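Local atomic coordinates of Pre-mRNA-processing-splicing factor 8 (Cryptococcus gattii serotype B, PDB entry 6MWY), a protein that carries an intein that probably excises itself from this splicing factor by protein splicing, joining the flanking host segments through a peptide bond. Residues I108-K113 and Y134-I139; K154-R159 and L177-S182. All coordinates share one frame; numbering follows the deposited sequence.

Overall arrangement
Both contacts lie in the same six-stranded antiparallel sheet of the intein, on the same side of the chain's centre, their own centres about 9 Å apart. Contact 1 closes along the chain before contact 2 opens, with helices 141-146 and 149-152 between them. Across the sheet the order is 135-140, 108-113, 155-159 and 176-185, so the inner strands 108-113 and 155-159 are neighbours and join the two contacts. There Tyr112 O lies 2.7 Å from Arg156 N, probably a hydrogen bond, while Leu111 CD2 packs against Leu157 CD2. Four successive strands thus form one continuous antiparallel surface within the compact, mostly beta Hint domain.

Contact 1. Residues I108-K113 and Y134-I139; sequences ILSLYK and YERVDI
Tyr112 and Tyr134 meet with their side chains at about a right angle: Tyr134 CB approaches CD1 of the Tyr112 ring at 3.5 Å, while the Tyr134 ring swings along the backbone of Lys113, with CD2 3.6 Å from Lys113 O. On the sheet face that carries Ser110, Tyr112, Arg136 and Asp138, the guanidinium of Arg136 has Ser110 OG at its edge, near its plane, at 3.0 Å from NH2. The Arg136 chain, with CG anti to the backbone N (chi1 175°) and a bend at chi2, leads across to the neighbouring strand and forward toward Asp138, bringing the guanidinium beside Ser110. The Ser110 hydroxyl donates to Asp138 OD1 at 3.1 Å, reaching the carboxylate from above its plane. Asp138 is also paired with Arg136 in a salt bridge, whose modelled length is too short to trust.

The face with Leu109, Leu111, Val137 and Ile139 is largely apolar, with Leu111 CD1 3.8 Å from Ile139 CG2. At its end Lys113 and Glu135 lie side by side and point the same way, their charged atoms not touching; Lys113 NZ makes a long, weak ion pair with Glu151. Between the strands, three pairs of backbone bonds link Leu109 with Ile139, Leu111 with Val137 and Lys113 with Glu135. The Leu111 N to Val137 O bond is nearly straight at the hydrogen (N-H...O 168°). Tyr112 also meets Phe158 of the next strand edge-to-face.

This is a regular antiparallel ladder of alternating hydrogen-bonded and non-hydrogen-bonded pairs, with 135-140 the outermost strand of a sheet in the Hint fold of inteins.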
# COMPACT_ATOMS: atom_id res chain seq x y z
N ILE A 108 5.36 1.26 -4.34
CA ILE A 108 6.35 1.34 -3.28
C ILE A 108 5.72 0.86 -1.98
O ILE A 108 4.65 1.32 -1.59
CB ILE A 108 6.90 2.77 -3.13
CG1 ILE A 108 7.61 3.19 -4.42
CG2 ILE A 108 7.84 2.87 -1.93
CD1 ILE A 108 8.11 4.62 -4.42
N LEU A 109 6.38 -0.10 -1.33
CA LEU A 109 5.97 -0.63 -0.05
C LEU A 109 6.77 0.06 1.06
O LEU A 109 8.00 0.17 0.96
CB LEU A 109 6.20 -2.14 0.02
CG LEU A 109 5.60 -2.98 -1.11
CD1 LEU A 109 6.16 -4.40 -1.06
CD2 LEU A 109 4.09 -2.99 -1.01
N SER A 110 6.06 0.51 2.09
CA SER A 110 6.66 1.03 3.31
C SER A 110 6.70 -0.11 4.33
O SER A 110 5.67 -0.48 4.90
CB SER A 110 5.86 2.22 3.83
OG SER A 110 5.91 3.30 2.91
N LEU A 111 7.89 -0.67 4.55
CA LEU A 111 8.07 -1.87 5.35
C LEU A 111 9.04 -1.61 6.49
O LEU A 111 9.73 -0.58 6.54
CB LEU A 111 8.58 -3.03 4.48
CG LEU A 111 7.87 -3.34 3.16
CD1 LEU A 111 8.55 -4.50 2.46
CD2 LEU A 111 6.40 -3.64 3.39
N TYR A 112 9.09 -2.57 7.42
CA TYR A 112 10.08 -2.58 8.49
C TYR A 112 10.98 -3.79 8.30
O TYR A 112 10.52 -4.86 7.91
CB TYR A 112 9.42 -2.63 9.86
CG TYR A 112 9.10 -1.27 10.42
CD1 TYR A 112 10.09 -0.47 10.97
CD2 TYR A 112 7.80 -0.78 10.40
CE1 TYR A 112 9.80 0.78 11.49
CE2 TYR A 112 7.50 0.47 10.92
CZ TYR A 112 8.50 1.24 11.46
OH TYR A 112 8.21 2.48 11.97
N LYS A 113 12.26 -3.61 8.60
CA LYS A 113 13.27 -4.65 8.39
C LYS A 113 13.97 -4.95 9.71
O LYS A 113 14.21 -4.04 10.51
CB LYS A 113 14.28 -4.21 7.32
CG LYS A 113 15.38 -5.22 7.04
CD LYS A 113 16.15 -4.84 5.78
CE LYS A 113 17.38 -5.71 5.58
NZ LYS A 113 18.22 -5.22 4.44
N TYR A 134 13.43 -2.57 14.64
CA TYR A 134 13.31 -2.60 13.19
C TYR A 134 13.70 -1.25 12.61
O TYR A 134 13.59 -0.21 13.27
CB TYR A 134 11.89 -2.94 12.76
CG TYR A 134 11.41 -4.31 13.17
CD1 TYR A 134 10.96 -4.56 14.47
CD2 TYR A 134 11.38 -5.37 12.27
CE1 TYR A 134 10.51 -5.81 14.85
CE2 TYR A 134 10.94 -6.62 12.64
CZ TYR A 134 10.51 -6.84 13.93
OH TYR A 134 10.06 -8.08 14.30
N GLU A 135 14.16 -1.27 11.36
CA GLU A 135 14.46 -0.05 10.62
C GLU A 135 13.48 0.13 9.47
O GLU A 135 13.01 -0.83 8.86
CB GLU A 135 15.90 -0.05 10.08
CG GLU A 135 16.23 -1.20 9.15
CD GLU A 135 17.63 -1.10 8.58
OE1 GLU A 135 18.23 -0.01 8.65
OE2 GLU A 135 18.14 -2.12 8.07
N ARG A 136 13.17 1.40 9.19
CA ARG A 136 12.17 1.78 8.20
C ARG A 136 12.77 1.71 6.80
O ARG A 136 13.83 2.29 6.54
CB ARG A 136 11.69 3.20 8.52
CG ARG A 136 10.75 3.80 7.52
CD ARG A 136 9.31 3.43 7.80
NE ARG A 136 8.43 4.27 7.00
CZ ARG A 136 8.11 4.02 5.74
NH1 ARG A 136 8.60 2.94 5.14
NH2 ARG A 136 7.32 4.85 5.08
N VAL A 137 12.08 1.02 5.88
CA VAL A 137 12.58 0.78 4.53
C VAL A 137 11.46 0.97 3.52
O VAL A 137 10.39 0.36 3.66
CB VAL A 137 13.17 -0.64 4.39
CG1 VAL A 137 13.50 -0.94 2.93
CG2 VAL A 137 14.41 -0.81 5.27
N ASP A 138 11.71 1.77 2.50
CA ASP A 138 10.81 1.90 1.36
C ASP A 138 11.42 1.16 0.18
O ASP A 138 12.54 1.47 -0.24
CB ASP A 138 10.55 3.37 1.02
CG ASP A 138 9.74 4.08 2.09
OD1 ASP A 138 9.02 3.39 2.84
OD2 ASP A 138 9.82 5.32 2.17
N ILE A 139 10.69 0.17 -0.35
CA ILE A 139 11.20 -0.67 -1.44
C ILE A 139 10.08 -0.93 -2.43
O ILE A 139 8.93 -1.12 -2.04
CB ILE A 139 11.80 -1.99 -0.89
CG1 ILE A 139 12.36 -2.85 -2.02
CG2 ILE A 139 10.76 -2.75 -0.07
CD1 ILE A 139 13.16 -4.04 -1.54

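Contact 2. Residues K154-R159 and L177-S182; sequences KYRLFR and LLHIMS
Arg156 and His179 run side by side and point the same way, the arginine laid over one face of the imidazole with guanidinium and ring planes 30° apart. Its CD makes a CH-pi contact 3.8 Å from the His179 ring centroid, almost on the ring normal, while His179 CD2 lies over the centre of the guanidinium. Arg156 NE is near His179 NE2, but the angle is too poor for a hydrogen bond. The bend at chi2 (-84°) turns the Arg156 chain over the ring. Other partners hold its guanidinium: NH2 donates to Tyr155 O at 2.9 Å and to Gln153 O, and NH1 forms a salt bridge with Glu114.

Leu177 CD1 touches both Arg156 CB and Phe158 CB, at 3.7 and 3.8 Å. On the face that carries Leu157 and Leu178, Leu157 meets Ile180 at about a right angle, Leu157 CD1 touching Ile180 CG1 at 3.8 Å. Arg159, bent at chi2 and chi3, turns across Leu178, with Arg159 NH1 3.9 Å from Leu178 CD2. Leu178 N bonds to Leu157 O at 2.9 Å; the return bond from Leu157 N to Leu178 O is weak and bent.

Strand 108-113 flanks 155-159 on its other side, where Leu157 packs on Leu111. Strand 176-185 pairs on its far side with 91-95, with Ile180 on Ile93 and a classic beta bulge where Met181, a selenomethionine, and Ser182 both face Lys94, while Phe144 of helix 141-146 meets the Tyr155 ring edge-to-face.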
# COMPACT_ATOMS: atom_id res chain seq x y z
N LYS A 154 12.57 -11.02 6.46
CA LYS A 154 12.98 -10.00 7.42
C LYS A 154 12.15 -8.74 7.34
O LYS A 154 12.39 -7.80 8.11
CB LYS A 154 14.46 -9.64 7.21
CG LYS A 154 15.42 -10.80 7.31
CD LYS A 154 16.85 -10.32 7.51
CE LYS A 154 17.28 -9.37 6.40
NZ LYS A 154 18.69 -8.89 6.57
N TYR A 155 11.18 -8.67 6.43
CA TYR A 155 10.40 -7.46 6.20
C TYR A 155 9.01 -7.59 6.82
O TYR A 155 8.48 -8.69 6.97
CB TYR A 155 10.28 -7.16 4.71
CG TYR A 155 11.59 -6.75 4.08
CD1 TYR A 155 12.48 -7.70 3.61
CD2 TYR A 155 11.93 -5.41 3.95
CE1 TYR A 155 13.68 -7.34 3.04
CE2 TYR A 155 13.13 -5.03 3.38
CZ TYR A 155 14.00 -6.00 2.92
OH TYR A 155 15.19 -5.63 2.35
N ARG A 156 8.44 -6.45 7.18
CA ARG A 156 7.12 -6.41 7.80
C ARG A 156 6.34 -5.25 7.22
O ARG A 156 6.86 -4.13 7.11
CB ARG A 156 7.21 -6.24 9.32
CG ARG A 156 8.20 -7.16 10.03
CD ARG A 156 7.60 -8.52 10.32
NE ARG A 156 8.55 -9.32 11.09
CZ ARG A 156 9.52 -10.05 10.55
NH1 ARG A 156 10.35 -10.73 11.32
NH2 ARG A 156 9.66 -10.09 9.23
N LEU A 157 5.09 -5.51 6.83
CA LEU A 157 4.14 -4.43 6.68
C LEU A 157 3.76 -3.91 8.06
O LEU A 157 4.00 -4.56 9.08
CB LEU A 157 2.90 -4.90 5.91
CG LEU A 157 3.05 -5.26 4.43
CD1 LEU A 157 2.06 -6.33 4.01
CD2 LEU A 157 2.88 -4.02 3.55
N PHE A 158 3.18 -2.71 8.11
CA PHE A 158 2.83 -2.16 9.41
C PHE A 158 1.61 -1.26 9.29
O PHE A 158 1.30 -0.73 8.22
CB PHE A 158 4.02 -1.40 10.03
CG PHE A 158 4.33 -0.09 9.36
CD1 PHE A 158 5.00 -0.05 8.15
CD2 PHE A 158 3.98 1.10 9.97
CE1 PHE A 158 5.30 1.15 7.55
CE2 PHE A 158 4.27 2.31 9.37
CZ PHE A 158 4.93 2.34 8.16
N ARG A 159 0.92 -1.11 10.41
CA ARG A 159 -0.28 -0.30 10.50
C ARG A 159 -0.13 0.70 11.64
O ARG A 159 0.71 0.53 12.53
CB ARG A 159 -1.53 -1.16 10.73
CG ARG A 159 -1.44 -2.02 11.96
CD ARG A 159 -2.78 -2.17 12.64
NE ARG A 159 -3.71 -2.97 11.85
CZ ARG A 159 -3.78 -4.30 11.91
NH1 ARG A 159 -2.97 -4.97 12.71
NH2 ARG A 159 -4.66 -4.94 11.16
N LEU A 177 3.26 -4.83 13.71
CA LEU A 177 4.01 -5.40 12.60
C LEU A 177 3.26 -6.61 12.05
O LEU A 177 2.59 -7.33 12.79
CB LEU A 177 5.42 -5.81 13.02
CG LEU A 177 6.46 -4.69 13.14
CD1 LEU A 177 6.38 -3.76 11.94
CD2 LEU A 177 6.31 -3.92 14.44
N LEU A 178 3.38 -6.82 10.74
CA LEU A 178 2.68 -7.88 10.03
C LEU A 178 3.65 -8.56 9.08
O LEU A 178 4.34 -7.88 8.31
CB LEU A 178 1.49 -7.31 9.24
CG LEU A 178 0.55 -6.37 10.00
CD1 LEU A 178 -0.18 -5.44 9.05
CD2 LEU A 178 -0.43 -7.18 10.83
N HIS A 179 3.70 -9.88 9.12
CA HIS A 179 4.64 -10.62 8.28
C HIS A 179 4.09 -10.77 6.87
O HIS A 179 2.92 -11.11 6.67
CB HIS A 179 4.93 -12.00 8.87
CG HIS A 179 5.69 -11.95 10.16
ND1 HIS A 179 5.09 -11.67 11.37
CD2 HIS A 179 7.00 -12.14 10.43
CE1 HIS A 179 5.99 -11.69 12.33
NE2 HIS A 179 7.17 -11.98 11.79
N ILE A 180 4.95 -10.49 5.88
CA ILE A 180 4.64 -10.77 4.49
C ILE A 180 4.89 -12.25 4.23
O ILE A 180 6.02 -12.72 4.33
CB ILE A 180 5.48 -9.89 3.55
CG1 ILE A 180 5.22 -8.41 3.82
CG2 ILE A 180 5.19 -10.24 2.09
CD1 ILE A 180 6.12 -7.48 3.03
N MSE A 181 3.83 -12.99 3.92
CA MSE A 181 3.93 -14.44 3.78
C MSE A 181 4.00 -14.88 2.32
O MSE A 181 4.59 -15.91 2.02
CB MSE A 181 2.74 -15.12 4.46
CG MSE A 181 2.60 -14.78 5.94
SE MSE A 181 1.26 -15.87 6.83
CE MSE A 181 -0.23 -15.60 5.59
N SER A 182 3.41 -14.10 1.41
CA SER A 182 3.46 -14.46 0.00
C SER A 182 3.36 -13.20 -0.85
O SER A 182 2.85 -12.17 -0.41
CB SER A 182 2.34 -15.44 -0.36
OG SER A 182 2.32 -15.70 -1.76